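Local atomic coordinates of flavoprotein (Thermotoga maritima, PDB entry 5V8S), a protein that probably transfers electrons as a flavodiiron oxidoreductase, pairing a metallo-beta-lactamase-like domain that holds a mu-oxo-diiron centre with a flavodoxin-like domain expected to bind FMN. Residues Asp288-Lys291 with Thr296-Val299; Phe340-Ile345 with Gly372-Glu377. The protein carries 1 engineered substitution. All blocks are in the same frame, centred on the assembly; numbering follows the deposited sequence.

Contact 1 of 2, residues Asp288-Lys291 with Thr296-Val299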
ATOM      1  N   ASP A 288      12.010 -22.297   9.415  1.00 22.45           N
ATOM      2  CA  ASP A 288      12.986 -23.223   9.996  1.00 24.39           C
ATOM      3  C   ASP A 288      13.054 -24.513   9.190  1.00 24.07           C
ATOM      4  O   ASP A 288      14.139 -25.057   8.971  1.00 25.44           O
ATOM      5  CB  ASP A 288      12.646 -23.534  11.455  1.00 29.20           C
ATOM      6  CG  ASP A 288      12.882 -22.356  12.371  1.00 35.75           C
ATOM      7  OD1 ASP A 288      13.586 -21.406  11.964  1.00 38.17           O
ATOM      8  OD2 ASP A 288      12.367 -22.390  13.511  1.00 39.72           O
ATOM      9  N   SER A 289      11.898 -25.030   8.754  1.00 23.79           N
ATOM     10  CA  SER A 289      11.884 -26.257   7.968  1.00 24.85           C
ATOM     11  C   SER A 289      12.582 -26.057   6.624  1.00 23.78           C
ATOM     12  O   SER A 289      13.345 -26.920   6.175  1.00 24.98           O
ATOM     13  CB  SER A 289      10.446 -26.706   7.756  1.00 27.58           C
ATOM     14  OG  SER A 289      10.385 -27.925   7.053  1.00 30.42           O
ATOM     15  N   LEU A 290      12.318 -24.931   5.955  1.00 22.70           N
ATOM     16  CA  LEU A 290      13.021 -24.625   4.713  1.00 23.34           C
ATOM     17  C   LEU A 290      14.526 -24.651   4.923  1.00 24.27           C
ATOM     18  O   LEU A 290      15.266 -25.227   4.118  1.00 25.25           O
ATOM     19  CB  LEU A 290      12.608 -23.251   4.190  1.00 23.52           C
ATOM     20  CG  LEU A 290      11.236 -23.156   3.551  1.00 23.32           C
ATOM     21  CD1 LEU A 290      10.846 -21.681   3.467  1.00 24.04           C
ATOM     22  CD2 LEU A 290      11.187 -23.805   2.185  1.00 23.79           C
ATOM     23  N   LYS A 291      15.003 -23.996   5.981  1.00 24.74           N
ATOM     24  CA  LYS A 291      16.437 -23.975   6.249  1.00 26.46           C
ATOM     25  C   LYS A 291      16.980 -25.378   6.516  1.00 28.14           C
ATOM     26  O   LYS A 291      18.061 -25.736   6.037  1.00 28.39           O
ATOM     27  CB  LYS A 291      16.734 -23.074   7.441  1.00 27.49           C
ATOM     28  CG  LYS A 291      16.538 -21.580   7.203  1.00 28.86           C
ATOM     29  CD  LYS A 291      16.654 -20.852   8.537  1.00 31.67           C
ATOM     30  CE  LYS A 291      16.897 -19.373   8.378  1.00 34.44           C
ATOM     31  NZ  LYS A 291      16.714 -18.673   9.683  1.00 36.15           N
ATOM     32  N   THR A 296      17.494 -21.228   1.336  1.00 24.98           N
ATOM     33  CA  THR A 296      17.874 -19.942   1.923  1.00 25.13           C
ATOM     34  C   THR A 296      16.716 -18.973   1.723  1.00 24.05           C
ATOM     35  O   THR A 296      16.588 -18.354   0.647  1.00 24.33           O
ATOM     36  CB  THR A 296      19.156 -19.395   1.293  1.00 27.56           C
ATOM     37  OG1 THR A 296      20.208 -20.344   1.455  1.00 29.87           O
ATOM     38  CG2 THR A 296      19.578 -18.103   1.983  1.00 28.14           C
ATOM     39  N   PRO A 297      15.836 -18.833   2.709  1.00 22.29           N
ATOM     40  CA  PRO A 297      14.657 -17.992   2.526  1.00 21.79           C
ATOM     41  C   PRO A 297      14.988 -16.517   2.566  1.00 21.79           C
ATOM     42  O   PRO A 297      15.859 -16.070   3.312  1.00 23.87           O
ATOM     43  CB  PRO A 297      13.772 -18.358   3.730  1.00 23.27           C
ATOM     44  CG  PRO A 297      14.283 -19.616   4.232  1.00 23.86           C
ATOM     45  CD  PRO A 297      15.744 -19.611   3.954  1.00 23.58           C
ATOM     46  N   VAL A 298      14.234 -15.757   1.769  1.00 20.62           N
ATOM     47  CA  VAL A 298      14.134 -14.307   1.884  1.00 19.20           C
ATOM     48  C   VAL A 298      12.720 -14.023   2.362  1.00 18.61           C
ATOM     49  O   VAL A 298      11.767 -14.533   1.776  1.00 20.07           O
ATOM     50  CB  VAL A 298      14.398 -13.630   0.528  1.00 21.60           C
ATOM     51  CG1 VAL A 298      14.269 -12.138   0.653  1.00 22.49           C
ATOM     52  CG2 VAL A 298      15.788 -14.025   0.004  1.00 23.99           C
ATOM     53  N   VAL A 299      12.586 -13.265   3.445  1.00 18.30           N
ATOM     54  CA  VAL A 299      11.326 -13.177   4.187  1.00 16.75           C
ATOM     55  C   VAL A 299      10.801 -11.753   4.193  1.00 17.96           C
ATOM     56  O   VAL A 299      11.524 -10.809   4.543  1.00 19.75           O
ATOM     57  CB  VAL A 299      11.489 -13.705   5.628  1.00 18.25           C
ATOM     58  CG1 VAL A 299      10.160 -13.677   6.372  1.00 19.44           C
ATOM     59  CG2 VAL A 299      12.075 -15.130   5.618  1.00 19.72           C
TER
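Leu290 and Lys291, near the C-terminal end of helix 278-292, touch Pro297 at the start of strand 296-302, and the two backbones draw closest at the turn. The CA atoms of Lys291 and Thr296 stand 6.1 Å apart, whereas those of Leu290 and Pro297 are separated by 7.2 Å. Here the second half of a beta-alpha-beta crossover, helix to following strand, can be examined at close quarters. Pro297 turns its ring toward the helix and supplies half of the buried surface. Its CG meets the Leu290 side chain twice, at CB (4.0 Å) and at the methyl CD1 (4.1 Å), and the two side chains run past each other in opposite senses. The neighbouring ring carbon is used differently: Pro297 CD lies 3.9 Å from Lys291 CG, where the lysine chain crosses the ring at about a right angle. Lys291 CG sits beside its own backbone N (chi1 -70°), and beyond it the chain is extended and leads away from the ring, so that only its CG meets the proline. Leu290 also touches Val270 of strand 267-273, the neighbour of strand 296-302 in the sheet, and Ile402 of helix 395-409. No hydrogen bond links the two segments; they meet through carbon-carbon contacts, with the aliphatic root of an exposed lysine covering one margin of the proline while its charged end remains at the surface.

Contact 2 of 2, residues Phe340-Ile345 with Gly372-Glu377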
ATOM      1  N   PHE A 340      -2.868  -6.172  -2.293  1.00 16.35           N
ATOM      2  CA  PHE A 340      -2.051  -5.300  -3.132  1.00 15.59           C
ATOM      3  C   PHE A 340      -0.819  -6.044  -3.624  1.00 15.01           C
ATOM      4  O   PHE A 340      -0.473  -5.980  -4.803  1.00 15.62           O
ATOM      5  CB  PHE A 340      -1.646  -4.049  -2.343  1.00 16.41           C
ATOM      6  CG  PHE A 340      -0.852  -3.045  -3.140  1.00 17.95           C
ATOM      7  CD1 PHE A 340      -1.490  -2.091  -3.903  1.00 17.99           C
ATOM      8  CD2 PHE A 340       0.532  -3.056  -3.127  1.00 18.96           C
ATOM      9  CE1 PHE A 340      -0.769  -1.165  -4.634  1.00 17.92           C
ATOM     10  CE2 PHE A 340       1.243  -2.132  -3.859  1.00 21.66           C
ATOM     11  CZ  PHE A 340       0.591  -1.180  -4.599  1.00 19.92           C
ATOM     12  N   THR A 341      -0.151  -6.754  -2.719  1.00 15.29           N
ATOM     13  CA  THR A 341       1.063  -7.484  -3.073  1.00 15.30           C
ATOM     14  C   THR A 341       0.775  -8.552  -4.122  1.00 16.30           C
ATOM     15  O   THR A 341       1.490  -8.653  -5.123  1.00 17.05           O
ATOM     16  CB  THR A 341       1.678  -8.093  -1.817  1.00 16.23           C
ATOM     17  OG1 THR A 341       2.041  -7.049  -0.926  1.00 17.16           O
ATOM     18  CG2 THR A 341       2.958  -8.917  -2.158  1.00 17.79           C
ATOM     19  N   LEU A 342      -0.269  -9.360  -3.903  1.00 16.20           N
ATOM     20  CA  LEU A 342      -0.620 -10.407  -4.863  1.00 16.92           C
ATOM     21  C   LEU A 342      -0.981  -9.817  -6.219  1.00 16.08           C
ATOM     22  O   LEU A 342      -0.564 -10.337  -7.263  1.00 17.53           O
ATOM     23  CB  LEU A 342      -1.783 -11.243  -4.329  1.00 17.58           C
ATOM     24  CG  LEU A 342      -1.440 -12.134  -3.136  1.00 20.09           C
ATOM     25  CD1 LEU A 342      -2.690 -12.788  -2.588  1.00 22.39           C
ATOM     26  CD2 LEU A 342      -0.413 -13.184  -3.492  1.00 22.55           C
ATOM     27  N   LEU A 343      -1.764  -8.734  -6.229  1.00 15.27           N
ATOM     28  CA  LEU A 343      -2.124  -8.134  -7.512  1.00 15.57           C
ATOM     29  C   LEU A 343      -0.901  -7.594  -8.239  1.00 16.89           C
ATOM     30  O   LEU A 343      -0.815  -7.704  -9.460  1.00 18.24           O
ATOM     31  CB  LEU A 343      -3.166  -7.032  -7.332  1.00 15.58           C
ATOM     32  CG  LEU A 343      -4.561  -7.484  -6.915  1.00 17.33           C
ATOM     33  CD1 LEU A 343      -5.468  -6.280  -6.645  1.00 18.39           C
ATOM     34  CD2 LEU A 343      -5.179  -8.345  -7.983  1.00 19.54           C
ATOM     35  N   GLU A 344       0.057  -7.008  -7.509  1.00 16.20           N
ATOM     36  CA  GLU A 344       1.263  -6.527  -8.173  1.00 16.08           C
ATOM     37  C   GLU A 344       2.169  -7.663  -8.623  1.00 16.91           C
ATOM     38  O   GLU A 344       2.832  -7.529  -9.659  1.00 17.37           O
ATOM     39  CB  GLU A 344       2.020  -5.528  -7.306  1.00 16.47           C
ATOM     40  CG  GLU A 344       1.233  -4.250  -7.032  1.00 18.26           C
ATOM     41  CD  GLU A 344       0.713  -3.610  -8.276  1.00 20.13           C
ATOM     42  OE1 GLU A 344       1.462  -3.530  -9.272  1.00 21.40           O
ATOM     43  OE2 GLU A 344      -0.456  -3.185  -8.259  1.00 21.04           O
ATOM     44  N   ILE A 345       2.248  -8.765  -7.859  1.00 16.91           N
ATOM     45  CA  ILE A 345       3.009  -9.924  -8.332  1.00 17.11           C
ATOM     46  C   ILE A 345       2.405 -10.455  -9.622  1.00 18.69           C
ATOM     47  O   ILE A 345       3.124 -10.756 -10.585  1.00 19.25           O
ATOM     48  CB  ILE A 345       3.074 -11.012  -7.235  1.00 17.37           C
ATOM     49  CG1 ILE A 345       3.994 -10.555  -6.116  1.00 17.88           C
ATOM     50  CG2 ILE A 345       3.537 -12.383  -7.830  1.00 18.06           C
ATOM     51  CD1 ILE A 345       3.895 -11.409  -4.864  1.00 19.29           C
ATOM     52  N   GLY A 372      -5.813 -18.397  -2.812  1.00 51.99           N
ATOM     53  CA  GLY A 372      -5.432 -19.467  -3.723  1.00 53.89           C
ATOM     54  C   GLY A 372      -6.122 -19.362  -5.071  1.00 55.94           C
ATOM     55  O   GLY A 372      -5.482 -19.472  -6.122  1.00 56.09           O
ATOM     56  N   GLU A 373      -7.443 -19.167  -5.060  1.00 57.08           N
ATOM     57  CA  GLU A 373      -8.187 -19.036  -6.310  1.00 58.98           C
ATOM     58  C   GLU A 373      -7.591 -17.938  -7.181  1.00 56.17           C
ATOM     59  O   GLU A 373      -7.534 -18.062  -8.411  1.00 56.07           O
ATOM     60  CB  GLU A 373      -9.657 -18.732  -6.004  1.00 62.69           C
ATOM     61  CG  GLU A 373     -10.632 -19.299  -7.021  1.00 66.26           C
ATOM     62  CD  GLU A 373     -12.049 -18.765  -6.857  1.00 69.12           C
ATOM     63  OE1 GLU A 373     -12.548 -18.095  -7.790  1.00 70.04           O
ATOM     64  OE2 GLU A 373     -12.661 -19.015  -5.793  1.00 69.84           O
ATOM     65  N   LEU A 374      -7.139 -16.851  -6.556  1.00 51.54           N
ATOM     66  CA  LEU A 374      -6.543 -15.752  -7.305  1.00 47.09           C
ATOM     67  C   LEU A 374      -5.221 -16.169  -7.942  1.00 45.06           C
ATOM     68  O   LEU A 374      -4.979 -15.912  -9.130  1.00 43.96           O
ATOM     69  CB  LEU A 374      -6.336 -14.564  -6.368  1.00 44.64           C
ATOM     70  CG  LEU A 374      -5.615 -13.384  -6.987  1.00 43.22           C
ATOM     71  CD1 LEU A 374      -6.325 -12.924  -8.273  1.00 42.82           C
ATOM     72  CD2 LEU A 374      -5.535 -12.276  -5.961  1.00 42.29           C
ATOM     73  N   LEU A 375      -4.341 -16.796  -7.156  1.00 42.98           N
ATOM     74  CA  LEU A 375      -3.069 -17.268  -7.692  1.00 42.90           C
ATOM     75  C   LEU A 375      -3.284 -18.344  -8.745  1.00 44.14           C
ATOM     76  O   LEU A 375      -2.480 -18.467  -9.683  1.00 42.61           O
ATOM     77  CB  LEU A 375      -2.190 -17.791  -6.554  1.00 40.70           C
ATOM     78  CG  LEU A 375      -1.459 -16.719  -5.745  1.00 39.13           C
ATOM     79  CD1 LEU A 375      -1.077 -17.252  -4.382  1.00 40.23           C
ATOM     80  CD2 LEU A 375      -0.220 -16.241  -6.497  1.00 38.74           C
ATOM     81  N   LYS A 376      -4.376 -19.105  -8.624  1.00 46.33           N
ATOM     82  CA  LYS A 376      -4.666 -20.167  -9.576  1.00 48.94           C
ATOM     83  C   LYS A 376      -4.891 -19.621 -10.981  1.00 51.72           C
ATOM     84  O   LYS A 376      -4.600 -20.318 -11.952  1.00 51.93           O
ATOM     85  CB  LYS A 376      -5.883 -20.967  -9.112  1.00 48.93           C
ATOM     86  CG  LYS A 376      -5.950 -22.398  -9.613  1.00 49.52           C
ATOM     87  CD  LYS A 376      -5.196 -23.372  -8.722  1.00 49.67           C
ATOM     88  CE  LYS A 376      -5.419 -24.814  -9.164  1.00 49.04           C
ATOM     89  NZ  LYS A 376      -4.598 -25.743  -8.358  1.00 48.37           N
ATOM     90  N   GLU A 377      -5.379 -18.384 -11.130  1.00 53.11           N
ATOM     91  CA  GLU A 377      -5.550 -17.836 -12.479  1.00 54.19           C
ATOM     92  C   GLU A 377      -4.232 -17.709 -13.223  1.00 52.17           C
ATOM     93  O   GLU A 377      -4.227 -17.615 -14.457  1.00 53.75           O
ATOM     94  CB  GLU A 377      -6.128 -16.421 -12.438  1.00 56.65           C
ATOM     95  CG  GLU A 377      -7.275 -16.219 -11.477  1.00 59.08           C
ATOM     96  CD  GLU A 377      -7.911 -14.852 -11.630  1.00 61.21           C
ATOM     97  OE1 GLU A 377      -8.135 -14.422 -12.786  1.00 62.00           O
ATOM     98  OE2 GLU A 377      -8.180 -14.208 -10.596  1.00 61.42           O
TER
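Leu342 and Leu374 reach toward each other from adjacent helices, but they meet at different depths along their side chains. The methyl CD2 of Leu374 comes to the root of Leu342, 4.2 Å from its CB, while one methyl of Leu342 is directed to Leu375 and the other, CD1, stays by Leu374. The meeting with Leu375 is methyl to methyl, Leu342 CD2 lying 4.2 Å from Leu375 CD1. Both Leu374 torsions explain the reach of its methyl: CG is anti to the backbone N (chi1 175°), which sends the branch outward, and chi2 of 55° leaves CD2 roughly anti to CA, the methyl farther from the backbone. Leu343 starts out in the other direction, its CB pointing away, yet its end returns far enough for CD2 to stand 4.4 Å from the same Leu374 CD2. One methyl thus touches two successive leucines of segment 340-345. Segments 340-345 and 372-376, from helices 336-348 and 371-376, run nearly parallel, their axes inclined by 10° and 10.9 Å apart at closest approach. Such alignment follows from the flavodoxin-like fold, in which consecutive crossovers of the same hand lay neighbouring helices side by side on a parallel sheet. Phe325 of strand 322-327 touches both Leu342 and Leu375, so the sheet underlies the leucine cluster. On the side of helix 336-348 turned to the dimer partner, Arg339 of the second subunit packs on Phe340 and Leu343 and forms a salt bridge with Glu344.

In the fold
Both contacts belong to the flavodoxin-like part of the chain and follow one another in series, neither nested nor crossing. Travelling from the N terminus, the chain completes the metallo-beta-lactamase-like part and enters strand 267-273; contact 1 then closes the short turn between helix 278-292 and strand 296-302, an outermost strand of the five-stranded parallel sheet. After strand 322-327, contact 2 closes a longer loop, with 26 intervening residues that include strand 354-360, and joins two helices. Contact 1 therefore ties helix to strand within a single crossover, and contact 2 ties helix to helix across successive ones. Their centres lie 22 Å apart, and they do not touch.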